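Local coordinates for protein aminotransferase class I and II (PDB 3OP7) that probably catalyses the transfer of amino groups between amino acids and 2-oxo acids, using covalently bound pyridoxal 5'-phosphate, at residues 18-23 against 331-336; 99-104 against 155-160; 105-110 against 150-155. All blocks are in the same frame, centred on the assembly; numbering follows the deposited sequence.

Contact 1 of 3, residues 18-23 against 331-336; sequences NSAIYD and GVLLVP
Tyr22 turns its ring beside its own backbone N (chi1 -53°), and this carries CD2 to the CG2 methyl of Val332, 4.1 Å away. The methyl meets the ring at its edge, near the plane. Leu333 swings CG anti to its N (chi1 -172°) and sends its side chain to the other face, beside Asp23. There Leu333 CB packs on Ala20 CB at 3.9 Å, and Leu333 CD2 comes close to Asp23 OD1. That carboxylate oxygen is hydrogen-bonded to the backbone N of Ala25, as in an Asx turn.

The two short strands run parallel. Gly331 O accepts two N-H groups, from Ile21 N at 2.7 Å and from Tyr22 N at 2.8 Å. The bond from Ile21 is bent and uses a lone pair in the carbonyl plane. The bond from Tyr22 is nearly straight, with its donor tilted from that plane. Leu333 N then donates to Tyr22 O at 3.0 Å. Gly331 has positive phi as it leaves helix 319-330. Ile21 CB lies 3.5 Å from Gly331 O.

This contact joins the N-terminal segment to the C-terminal part of the chain, as in the small domain of fold type I aminotransferases. Trp12, Leu13 and His16 of helix 8-16 cover Leu333, while Leu326 of helix 319-330 packs on Val332. Three backbone hydrogen bonds cross the contact, two of them ending on one carbonyl. Gly331 O thus holds the backbone of both Ile21 and Tyr22, in the register in which Leu333 N meets Tyr22 O.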
ATOM      1  N   ASN A  18       6.937 -21.058  -7.640  1.00 45.18           N
ATOM      2  CA  ASN A  18       6.873 -21.528  -9.037  1.00 46.77           C
ATOM      3  C   ASN A  18       7.307 -22.972  -9.220  1.00 48.47           C
ATOM      4  O   ASN A  18       7.150 -23.548 -10.311  1.00 49.75           O
ATOM      5  CB  ASN A  18       7.774 -20.659  -9.926  1.00 47.28           C
ATOM      6  CG  ASN A  18       7.173 -19.309 -10.215  1.00 45.95           C
ATOM      7  OD1 ASN A  18       6.058 -19.004  -9.801  1.00 45.28           O
ATOM      8  ND2 ASN A  18       7.911 -18.495 -10.975  1.00 50.19           N
ATOM      9  N   SER A  19       7.941 -23.523  -8.190  1.00 48.79           N
ATOM     10  CA  SER A  19       8.402 -24.909  -8.193  1.00 50.27           C
ATOM     11  C   SER A  19       7.371 -25.865  -7.591  1.00 49.87           C
ATOM     12  O   SER A  19       7.586 -27.083  -7.591  1.00 51.47           O
ATOM     13  CB  SER A  19       9.709 -25.024  -7.402  1.00 51.59           C
ATOM     14  OG  SER A  19      10.801 -24.521  -8.152  1.00 54.17           O
ATOM     15  N   ALA A  20       6.269 -25.325  -7.072  1.00 47.42           N
ATOM     16  CA  ALA A  20       5.274 -26.123  -6.350  1.00 47.13           C
ATOM     17  C   ALA A  20       4.388 -26.931  -7.318  1.00 47.61           C
ATOM     18  O   ALA A  20       3.792 -26.355  -8.234  1.00 47.21           O
ATOM     19  CB  ALA A  20       4.414 -25.210  -5.508  1.00 45.21           C
ATOM     20  N   ILE A  21       4.296 -28.240  -7.110  1.00 48.23           N
ATOM     21  CA  ILE A  21       3.281 -29.058  -7.810  1.00 48.63           C
ATOM     22  C   ILE A  21       2.006 -29.079  -6.951  1.00 47.17           C
ATOM     23  O   ILE A  21       0.897 -28.837  -7.450  1.00 46.26           O
ATOM     24  CB  ILE A  21       3.783 -30.468  -8.126  1.00 50.66           C
ATOM     25  CG1 ILE A  21       4.951 -30.402  -9.139  1.00 52.16           C
ATOM     26  CG2 ILE A  21       2.631 -31.336  -8.645  1.00 51.22           C
ATOM     27  CD1 ILE A  21       5.750 -31.710  -9.312  1.00 51.98           C
ATOM     28  N   TYR A  22       2.191 -29.298  -5.649  1.00 46.42           N
ATOM     29  CA  TYR A  22       1.093 -29.331  -4.665  1.00 45.39           C
ATOM     30  C   TYR A  22       1.340 -28.232  -3.639  1.00 43.85           C
ATOM     31  O   TYR A  22       2.105 -28.413  -2.725  1.00 43.42           O
ATOM     32  CB  TYR A  22       1.024 -30.732  -3.996  1.00 47.23           C
ATOM     33  CG  TYR A  22       0.944 -31.807  -5.038  1.00 48.24           C
ATOM     34  CD1 TYR A  22      -0.145 -31.859  -5.906  1.00 50.43           C
ATOM     35  CD2 TYR A  22       1.984 -32.724  -5.221  1.00 50.00           C
ATOM     36  CE1 TYR A  22      -0.229 -32.846  -6.919  1.00 51.33           C
ATOM     37  CE2 TYR A  22       1.922 -33.699  -6.235  1.00 52.12           C
ATOM     38  CZ  TYR A  22       0.806 -33.748  -7.085  1.00 51.57           C
ATOM     39  OH  TYR A  22       0.733 -34.704  -8.082  1.00 53.33           O
ATOM     40  N   ASP A  23       0.685 -27.091  -3.807  1.00 42.61           N
ATOM     41  CA  ASP A  23       0.951 -25.911  -2.961  1.00 41.78           C
ATOM     42  C   ASP A  23       0.045 -25.915  -1.726  1.00 40.34           C
ATOM     43  O   ASP A  23      -1.117 -25.584  -1.821  1.00 39.48           O
ATOM     44  CB  ASP A  23       0.760 -24.635  -3.760  1.00 41.71           C
ATOM     45  CG  ASP A  23       1.172 -23.378  -2.974  1.00 43.21           C
ATOM     46  OD1 ASP A  23       1.256 -23.431  -1.730  1.00 42.65           O
ATOM     47  OD2 ASP A  23       1.428 -22.353  -3.611  1.00 48.09           O
ATOM     48  N   GLY A 331       7.363 -32.258  -5.010  1.00 47.91           N
ATOM     49  CA  GLY A 331       6.671 -31.075  -5.449  1.00 46.64           C
ATOM     50  C   GLY A 331       5.693 -30.464  -4.453  1.00 44.21           C
ATOM     51  O   GLY A 331       4.873 -29.660  -4.855  1.00 43.83           O
ATOM     52  N   VAL A 332       5.798 -30.826  -3.170  1.00 43.32           N
ATOM     53  CA  VAL A 332       4.907 -30.335  -2.127  1.00 41.44           C
ATOM     54  C   VAL A 332       5.537 -29.103  -1.454  1.00 39.81           C
ATOM     55  O   VAL A 332       6.698 -29.137  -1.020  1.00 40.35           O
ATOM     56  CB  VAL A 332       4.620 -31.428  -1.034  1.00 41.84           C
ATOM     57  CG1 VAL A 332       3.717 -30.882   0.074  1.00 41.39           C
ATOM     58  CG2 VAL A 332       4.012 -32.699  -1.650  1.00 43.30           C
ATOM     59  N   LEU A 333       4.801 -28.013  -1.416  1.00 38.64           N
ATOM     60  CA  LEU A 333       5.321 -26.779  -0.812  1.00 37.39           C
ATOM     61  C   LEU A 333       4.657 -26.523   0.521  1.00 36.11           C
ATOM     62  O   LEU A 333       3.426 -26.489   0.618  1.00 34.19           O
ATOM     63  CB  LEU A 333       5.142 -25.580  -1.731  1.00 36.26           C
ATOM     64  CG  LEU A 333       5.831 -24.269  -1.270  1.00 36.83           C
ATOM     65  CD1 LEU A 333       7.357 -24.383  -1.373  1.00 38.65           C
ATOM     66  CD2 LEU A 333       5.312 -23.074  -2.052  1.00 36.17           C
ATOM     67  N   LEU A 334       5.511 -26.359   1.543  1.00 35.54           N
ATOM     68  CA  LEU A 334       5.138 -25.949   2.886  1.00 34.46           C
ATOM     69  C   LEU A 334       5.983 -24.716   3.183  1.00 34.71           C
ATOM     70  O   LEU A 334       6.859 -24.354   2.361  1.00 36.27           O
ATOM     71  CB  LEU A 334       5.511 -27.070   3.884  1.00 34.81           C
ATOM     72  CG  LEU A 334       4.697 -28.370   3.808  1.00 37.57           C
ATOM     73  CD1 LEU A 334       5.388 -29.491   4.581  1.00 39.32           C
ATOM     74  CD2 LEU A 334       3.327 -28.116   4.382  1.00 38.29           C
ATOM     75  N   VAL A 335       5.770 -24.090   4.341  1.00 33.95           N
ATOM     76  CA  VAL A 335       6.692 -23.046   4.830  1.00 33.25           C
ATOM     77  C   VAL A 335       7.399 -23.597   6.067  1.00 33.39           C
ATOM     78  O   VAL A 335       6.736 -23.972   7.032  1.00 34.53           O
ATOM     79  CB  VAL A 335       6.024 -21.722   5.124  1.00 32.86           C
ATOM     80  CG1 VAL A 335       7.119 -20.655   5.545  1.00 31.34           C
ATOM     81  CG2 VAL A 335       5.233 -21.254   3.878  1.00 30.74           C
ATOM     82  N   PRO A 336       8.738 -23.688   6.025  1.00 33.19           N
ATOM     83  CA  PRO A 336       9.407 -24.315   7.170  1.00 34.02           C
ATOM     84  C   PRO A 336       9.440 -23.418   8.392  1.00 33.05           C
ATOM     85  O   PRO A 336       9.456 -22.172   8.255  1.00 32.62           O
ATOM     86  CB  PRO A 336      10.836 -24.553   6.666  1.00 35.55           C
ATOM     87  CG  PRO A 336      11.059 -23.515   5.636  1.00 34.02           C
ATOM     88  CD  PRO A 336       9.702 -23.303   4.980  1.00 33.35           C
TER

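Contact 2 of 3, residues 99-104 against 155-160; sequences YSLIEP and TKMICI
The side chains of Ile102 and Lys156 run antiparallel, alongside one another, with Ile102 CD1 lying 4.0 Å from Lys156 CD. The same methyl also reaches Met157, which is selenomethionine in this crystal. Ile102 and Met157 meet obliquely, and Ile102 CD1 is close to both SE and CE. Leu101 comes at Met157 from another direction, about at a right angle, with Leu101 CD1 4.0 Å from Met157 CE. The selenomethionine chain is extended as far as SE and then bends (chi3 -71°). That bend lays CE against the two aliphatic side chains.

These residues join the end of helix 89-101 to strand 157-161. The strand is an inner one of the mixed sheet of the large domain, the central sheet of fold type I enzymes. Ile102 is the first residue to leave the helix, and it also packs on Val108 of the neighbouring strand 107-112. Met157 also touches Tyr189 and Leu191 of strand 189-193.

The polar end of Lys156 reaches the backbone at the helix end. Its chain bends at chi3 (-74°) and brings NZ to the last carbonyl of the helix, Leu101 O, at 3.4 Å, a weak hydrogen bond. A water bridges the same two atoms: it donates to Leu101 O at 2.7 Å and accepts from Lys156 NZ at 2.9 Å. The stronger partner of NZ is Asp106, through a salt bridge. Glu103 crosses Lys156 at a slant, and its CG lies 3.5 Å from NZ. Its carboxylate is not in contact with NZ, as Glu103 OE2 stays 4.7 Å from Lys156 NZ. Glu103 OE1 instead accepts from Met2 N of the second subunit.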
ATOM      1  N   TYR A  99       3.145   2.815  11.466  1.00 24.42           N
ATOM      2  CA  TYR A  99       3.885   3.940  10.949  1.00 24.83           C
ATOM      3  C   TYR A  99       3.363   5.273  11.532  1.00 25.60           C
ATOM      4  O   TYR A  99       4.154   6.204  11.803  1.00 27.68           O
ATOM      5  CB  TYR A  99       3.825   3.902   9.438  1.00 26.37           C
ATOM      6  CG  TYR A  99       4.909   4.608   8.691  1.00 25.41           C
ATOM      7  CD1 TYR A  99       6.145   4.865   9.254  1.00 29.34           C
ATOM      8  CD2 TYR A  99       4.693   5.052   7.415  1.00 32.66           C
ATOM      9  CE1 TYR A  99       7.138   5.555   8.554  1.00 31.33           C
ATOM     10  CE2 TYR A  99       5.691   5.724   6.707  1.00 33.61           C
ATOM     11  CZ  TYR A  99       6.904   5.958   7.280  1.00 32.30           C
ATOM     12  OH  TYR A  99       7.865   6.662   6.566  1.00 34.31           O
ATOM     13  N   SER A 100       2.056   5.376  11.739  1.00 24.39           N
ATOM     14  CA  SER A 100       1.428   6.595  12.238  1.00 24.82           C
ATOM     15  C   SER A 100       1.760   6.798  13.717  1.00 24.86           C
ATOM     16  O   SER A 100       2.024   7.944  14.158  1.00 25.57           O
ATOM     17  CB  SER A 100      -0.101   6.514  12.069  1.00 25.13           C
ATOM     18  OG  SER A 100      -0.468   6.577  10.707  1.00 23.62           O
ATOM     19  N   LEU A 101       1.714   5.715  14.491  1.00 24.73           N
ATOM     20  CA  LEU A 101       1.707   5.837  15.939  1.00 24.59           C
ATOM     21  C   LEU A 101       3.027   5.597  16.639  1.00 25.62           C
ATOM     22  O   LEU A 101       3.203   6.066  17.762  1.00 26.59           O
ATOM     23  CB  LEU A 101       0.617   4.928  16.561  1.00 24.92           C
ATOM     24  CG  LEU A 101      -0.801   5.253  16.092  1.00 25.78           C
ATOM     25  CD1 LEU A 101      -1.745   4.181  16.669  1.00 25.18           C
ATOM     26  CD2 LEU A 101      -1.243   6.681  16.474  1.00 29.10           C
ATOM     27  N   ILE A 102       3.932   4.856  16.026  1.00 24.67           N
ATOM     28  CA  ILE A 102       5.134   4.438  16.722  1.00 26.53           C
ATOM     29  C   ILE A 102       6.243   5.446  16.484  1.00 27.88           C
ATOM     30  O   ILE A 102       6.544   5.801  15.335  1.00 29.53           O
ATOM     31  CB  ILE A 102       5.564   3.018  16.313  1.00 25.68           C
ATOM     32  CG1 ILE A 102       4.513   1.999  16.740  1.00 26.03           C
ATOM     33  CG2 ILE A 102       6.930   2.634  16.936  1.00 28.23           C
ATOM     34  CD1 ILE A 102       4.064   2.069  18.224  1.00 27.29           C
ATOM     35  N   GLU A 103       6.851   5.903  17.577  1.00 28.45           N
ATOM     36  CA  GLU A 103       7.936   6.890  17.566  1.00 30.84           C
ATOM     37  C   GLU A 103       9.241   6.254  18.020  1.00 30.13           C
ATOM     38  O   GLU A 103       9.231   5.292  18.797  1.00 31.02           O
ATOM     39  CB  GLU A 103       7.611   8.024  18.519  1.00 31.98           C
ATOM     40  CG  GLU A 103       6.210   8.527  18.455  1.00 39.63           C
ATOM     41  CD  GLU A 103       6.044   9.758  17.653  1.00 48.39           C
ATOM     42  OE1 GLU A 103       6.534   9.759  16.496  1.00 51.24           O
ATOM     43  OE2 GLU A 103       5.425  10.725  18.200  1.00 53.00           O
ATOM     44  N   PRO A 104      10.379   6.786  17.579  1.00 32.00           N
ATOM     45  CA  PRO A 104      11.661   6.290  18.052  1.00 32.65           C
ATOM     46  C   PRO A 104      11.726   6.283  19.572  1.00 31.92           C
ATOM     47  O   PRO A 104      11.278   7.233  20.204  1.00 32.66           O
ATOM     48  CB  PRO A 104      12.670   7.327  17.504  1.00 34.51           C
ATOM     49  CG  PRO A 104      12.052   7.893  16.362  1.00 33.24           C
ATOM     50  CD  PRO A 104      10.550   7.915  16.638  1.00 32.67           C
ATOM     51  N   THR A 155       4.918   1.739  28.308  1.00 27.58           N
ATOM     52  CA  THR A 155       4.724   0.910  27.143  1.00 27.71           C
ATOM     53  C   THR A 155       3.656   1.541  26.257  1.00 26.87           C
ATOM     54  O   THR A 155       2.560   1.827  26.717  1.00 28.22           O
ATOM     55  CB  THR A 155       4.387  -0.542  27.532  1.00 26.85           C
ATOM     56  OG1 THR A 155       5.500  -1.125  28.228  1.00 28.45           O
ATOM     57  CG2 THR A 155       3.989  -1.448  26.294  1.00 25.69           C
ATOM     58  N   LYS A 156       3.977   1.717  24.992  1.00 26.24           N
ATOM     59  CA  LYS A 156       3.076   2.383  24.048  1.00 26.78           C
ATOM     60  C   LYS A 156       2.049   1.477  23.414  1.00 25.26           C
ATOM     61  O   LYS A 156       0.887   1.890  23.203  1.00 24.49           O
ATOM     62  CB  LYS A 156       3.841   3.052  22.935  1.00 28.77           C
ATOM     63  CG  LYS A 156       2.880   3.636  21.883  1.00 31.99           C
ATOM     64  CD  LYS A 156       3.328   4.793  21.044  1.00 40.75           C
ATOM     65  CE  LYS A 156       3.375   6.113  21.778  1.00 44.89           C
ATOM     66  NZ  LYS A 156       4.090   7.080  20.872  1.00 44.02           N
HETATM   67  N   MSE A 157       2.457   0.244  23.099  1.00 23.98           N
HETATM   68  CA  MSE A 157       1.632  -0.650  22.303  1.00 23.13           C
HETATM   69  C   MSE A 157       2.006  -2.098  22.526  1.00 23.71           C
HETATM   70  O   MSE A 157       3.172  -2.403  22.719  1.00 24.57           O
HETATM   71  CB  MSE A 157       1.776  -0.304  20.805  1.00 23.85           C
HETATM   72  CG  MSE A 157       0.847  -1.132  19.892  1.00 24.82           C
HETATM   73 SE   MSE A 157       1.033  -0.667  18.059  0.75 22.98          SE
HETATM   74  CE  MSE A 157       0.197   1.074  18.171  1.00 26.07           C
ATOM     75  N   ILE A 158       0.991  -2.969  22.555  1.00 23.28           N
ATOM     76  CA  ILE A 158       1.125  -4.395  22.539  1.00 24.23           C
ATOM     77  C   ILE A 158       0.481  -4.877  21.236  1.00 23.58           C
ATOM     78  O   ILE A 158      -0.662  -4.475  20.919  1.00 23.48           O
ATOM     79  CB  ILE A 158       0.398  -5.051  23.726  1.00 22.95           C
ATOM     80  CG1 ILE A 158       1.006  -4.585  25.045  1.00 25.89           C
ATOM     81  CG2 ILE A 158       0.482  -6.617  23.660  1.00 25.14           C
ATOM     82  CD1 ILE A 158       0.103  -4.836  26.269  1.00 28.12           C
ATOM     83  N   CYS A 159       1.229  -5.678  20.479  1.00 23.04           N
ATOM     84  CA  CYS A 159       0.748  -6.232  19.215  1.00 23.33           C
ATOM     85  C   CYS A 159       0.427  -7.695  19.348  1.00 24.19           C
ATOM     86  O   CYS A 159       1.259  -8.497  19.827  1.00 24.72           O
ATOM     87  CB  CYS A 159       1.784  -6.012  18.103  1.00 22.98           C
ATOM     88  SG  CYS A 159       2.283  -4.340  17.815  1.00 25.67           S
ATOM     89  N   ILE A 160      -0.793  -8.063  18.939  1.00 23.77           N
ATOM     90  CA  ILE A 160      -1.217  -9.439  18.863  1.00 23.64           C
ATOM     91  C   ILE A 160      -1.837  -9.748  17.500  1.00 23.83           C
ATOM     92  O   ILE A 160      -2.189  -8.848  16.745  1.00 21.39           O
ATOM     93  CB  ILE A 160      -2.244  -9.762  19.965  1.00 25.16           C
ATOM     94  CG1 ILE A 160      -3.567  -8.995  19.772  1.00 24.44           C
ATOM     95  CG2 ILE A 160      -1.644  -9.526  21.384  1.00 25.21           C
ATOM     96  CD1 ILE A 160      -4.679  -9.482  20.808  1.00 24.04           C
TER
HETATM   97  O   HOH W   1       2.100   8.168  19.109  1.00 44.76           O

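Contact 3 of 3, residues 105-110 against 150-155; sequences GDHVIS and LIRPTT
The His107 ring carries the guanidinium of Arg152 flat on one face, with centres 3.8 Å apart and planes 6° from parallel. Arg152 CD sits over the same face, 3.6 Å from the centre of the His107 ring, in a CH-pi contact. At the ring edge, His107 ND1 and Thr155 OG1 share a hydrogen bond of 2.7 Å, and Leu150 O lies 3.3 Å from His107 CE1. Elsewhere on the edge NE2 is hydrogen-bonded to Asp130. The extended Arg152 chain puts its guanidinium over the ring, where NH2 forms a salt bridge with Glu128. Glu128 probably offsets the arginine charge beside the histidine.

Thr155 OG1 takes a second bond, accepting from Arg152 N at 2.8 Å, across the type I turn Arg152 to Thr155. A water joins His107 N to Thr154 O. Nearby, Ile109 CD1 packs on Leu150 CB at 3.8 Å.

Residues 151-155 lead from helix 144-150 to strand 157-161. They lie against strand 107-112, which stands between strands 157-161 and 128-135 in the large-domain sheet; the latter supplies Glu128 and Asp130.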
ATOM      1  N   GLY A 105      12.255   5.226  20.155  1.00 33.19           N
ATOM      2  CA  GLY A 105      12.334   5.145  21.612  1.00 33.80           C
ATOM      3  C   GLY A 105      11.103   4.562  22.309  1.00 33.90           C
ATOM      4  O   GLY A 105      11.197   4.169  23.484  1.00 33.94           O
ATOM      5  N   ASP A 106       9.965   4.527  21.610  1.00 32.19           N
ATOM      6  CA  ASP A 106       8.768   3.888  22.139  1.00 31.23           C
ATOM      7  C   ASP A 106       9.038   2.435  22.497  1.00 30.69           C
ATOM      8  O   ASP A 106       9.675   1.702  21.757  1.00 30.94           O
ATOM      9  CB  ASP A 106       7.629   3.938  21.110  1.00 29.24           C
ATOM     10  CG  ASP A 106       6.902   5.253  21.072  1.00 29.47           C
ATOM     11  OD1 ASP A 106       7.234   6.159  21.856  1.00 33.28           O
ATOM     12  OD2 ASP A 106       6.010   5.400  20.198  1.00 30.04           O
ATOM     13  N   HIS A 107       8.464   1.974  23.608  1.00 30.81           N
ATOM     14  CA  HIS A 107       8.520   0.583  23.952  1.00 29.81           C
ATOM     15  C   HIS A 107       7.271  -0.115  23.398  1.00 28.11           C
ATOM     16  O   HIS A 107       6.140   0.339  23.627  1.00 27.19           O
ATOM     17  CB  HIS A 107       8.563   0.417  25.493  1.00 29.90           C
ATOM     18  CG  HIS A 107       8.662  -1.003  25.936  1.00 30.13           C
ATOM     19  ND1 HIS A 107       7.750  -1.593  26.795  1.00 30.43           N
ATOM     20  CD2 HIS A 107       9.578  -1.961  25.640  1.00 30.18           C
ATOM     21  CE1 HIS A 107       8.108  -2.856  26.996  1.00 29.20           C
ATOM     22  NE2 HIS A 107       9.214  -3.099  26.303  1.00 29.92           N
ATOM     23  N   VAL A 108       7.476  -1.240  22.720  1.00 27.41           N
ATOM     24  CA  VAL A 108       6.390  -2.010  22.102  1.00 26.31           C
ATOM     25  C   VAL A 108       6.631  -3.462  22.433  1.00 27.24           C
ATOM     26  O   VAL A 108       7.773  -3.910  22.414  1.00 29.43           O
ATOM     27  CB  VAL A 108       6.407  -1.812  20.545  1.00 25.79           C
ATOM     28  CG1 VAL A 108       5.464  -2.810  19.823  1.00 25.66           C
ATOM     29  CG2 VAL A 108       6.104  -0.355  20.183  1.00 24.99           C
ATOM     30  N   ILE A 109       5.566  -4.197  22.759  1.00 26.19           N
ATOM     31  CA  ILE A 109       5.633  -5.620  23.003  1.00 25.51           C
ATOM     32  C   ILE A 109       4.824  -6.341  21.940  1.00 25.81           C
ATOM     33  O   ILE A 109       3.691  -5.950  21.674  1.00 25.09           O
ATOM     34  CB  ILE A 109       5.052  -5.955  24.379  1.00 26.15           C
ATOM     35  CG1 ILE A 109       5.826  -5.217  25.472  1.00 26.05           C
ATOM     36  CG2 ILE A 109       5.019  -7.495  24.641  1.00 24.63           C
ATOM     37  CD1 ILE A 109       5.200  -5.374  26.884  1.00 27.46           C
ATOM     38  N   SER A 110       5.432  -7.350  21.306  1.00 24.84           N
ATOM     39  CA  SER A 110       4.778  -8.106  20.249  1.00 24.32           C
ATOM     40  C   SER A 110       4.725  -9.545  20.571  1.00 24.54           C
ATOM     41  O   SER A 110       5.730 -10.116  21.021  1.00 25.18           O
ATOM     42  CB  SER A 110       5.508  -7.942  18.927  1.00 24.02           C
ATOM     43  OG  SER A 110       4.864  -8.716  17.909  1.00 26.19           O
ATOM     44  N   LEU A 150       7.174  -7.962  31.321  1.00 33.20           N
ATOM     45  CA  LEU A 150       7.701  -7.180  30.193  1.00 32.14           C
ATOM     46  C   LEU A 150       7.188  -5.754  30.119  1.00 31.11           C
ATOM     47  O   LEU A 150       7.880  -4.885  29.607  1.00 31.53           O
ATOM     48  CB  LEU A 150       7.373  -7.857  28.863  1.00 31.56           C
ATOM     49  CG  LEU A 150       8.049  -9.220  28.641  1.00 32.96           C
ATOM     50  CD1 LEU A 150       7.318  -9.946  27.502  1.00 33.27           C
ATOM     51  CD2 LEU A 150       9.527  -8.977  28.298  1.00 33.86           C
ATOM     52  N   ILE A 151       5.976  -5.519  30.593  1.00 30.22           N
ATOM     53  CA  ILE A 151       5.339  -4.196  30.464  1.00 28.45           C
ATOM     54  C   ILE A 151       6.064  -3.177  31.339  1.00 28.15           C
ATOM     55  O   ILE A 151       6.591  -3.505  32.430  1.00 28.29           O
ATOM     56  CB  ILE A 151       3.817  -4.271  30.804  1.00 28.10           C
ATOM     57  CG1 ILE A 151       3.085  -3.031  30.261  1.00 30.71           C
ATOM     58  CG2 ILE A 151       3.596  -4.519  32.281  1.00 29.80           C
ATOM     59  CD1 ILE A 151       1.579  -3.158  30.062  1.00 35.18           C
ATOM     60  N   ARG A 152       6.027  -1.939  30.891  1.00 28.62           N
ATOM     61  CA  ARG A 152       6.701  -0.832  31.536  1.00 29.10           C
ATOM     62  C   ARG A 152       5.711   0.290  31.706  1.00 28.14           C
ATOM     63  O   ARG A 152       4.734   0.365  30.935  1.00 26.92           O
ATOM     64  CB  ARG A 152       7.827  -0.318  30.632  1.00 30.09           C
ATOM     65  CG  ARG A 152       8.925  -1.332  30.321  1.00 31.09           C
ATOM     66  CD  ARG A 152       9.945  -0.628  29.401  1.00 32.91           C
ATOM     67  NE  ARG A 152      10.931  -1.587  28.903  1.00 36.56           N
ATOM     68  CZ  ARG A 152      11.908  -1.263  28.053  1.00 37.44           C
ATOM     69  NH1 ARG A 152      12.026  -0.028  27.611  1.00 38.27           N
ATOM     70  NH2 ARG A 152      12.721  -2.198  27.600  1.00 40.22           N
ATOM     71  N   PRO A 153       6.044   1.255  32.580  1.00 28.98           N
ATOM     72  CA  PRO A 153       5.126   2.348  32.831  1.00 29.43           C
ATOM     73  C   PRO A 153       4.742   3.102  31.587  1.00 31.02           C
ATOM     74  O   PRO A 153       3.635   3.625  31.513  1.00 33.35           O
ATOM     75  CB  PRO A 153       5.895   3.220  33.817  1.00 30.94           C
ATOM     76  CG  PRO A 153       6.661   2.200  34.635  1.00 31.93           C
ATOM     77  CD  PRO A 153       7.098   1.180  33.615  1.00 30.26           C
ATOM     78  N   THR A 154       5.642   3.119  30.615  1.00 30.00           N
ATOM     79  CA  THR A 154       5.454   3.902  29.381  1.00 30.51           C
ATOM     80  C   THR A 154       5.241   3.037  28.149  1.00 28.76           C
ATOM     81  O   THR A 154       5.319   3.542  27.007  1.00 28.81           O
ATOM     82  CB  THR A 154       6.667   4.880  29.114  1.00 30.74           C
ATOM     83  OG1 THR A 154       7.885   4.130  28.975  1.00 34.60           O
ATOM     84  CG2 THR A 154       6.803   5.933  30.239  1.00 36.85           C
ATOM     85  N   THR A 155       4.918   1.739  28.308  1.00 27.58           N
ATOM     86  CA  THR A 155       4.724   0.910  27.143  1.00 27.71           C
ATOM     87  C   THR A 155       3.656   1.541  26.257  1.00 26.87           C
ATOM     88  O   THR A 155       2.560   1.827  26.717  1.00 28.22           O
ATOM     89  CB  THR A 155       4.387  -0.542  27.532  1.00 26.85           C
ATOM     90  OG1 THR A 155       5.500  -1.125  28.228  1.00 28.45           O
ATOM     91  CG2 THR A 155       3.989  -1.448  26.294  1.00 25.69           C
TER
HETATM   92  O   HOH W   2       7.331   3.902  25.323  1.00 42.89           O

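Contacts 2 and 3 are neighbours, their centres 8 Å apart, and they share Thr155. Lys156 NZ of contact 2 forms a salt bridge of 2.6 Å with Asp106 OD2 of contact 3. Strands 107-112 and 157-161 lie side by side in one sheet, with a probable hydrogen bond of 2.8 Å from Cys159 N to Ile109 O. Contact 3 is nested within the loop closed by contact 2. Contact 1 stands apart: its centre is 35 Å from that of contact 2 and 39 Å from that of contact 3. Its two segments enclose both others along the chain. Lys222, which carries the cofactor, follows strand 214-219 of the same large-domain sheet and belongs to none of the contacts.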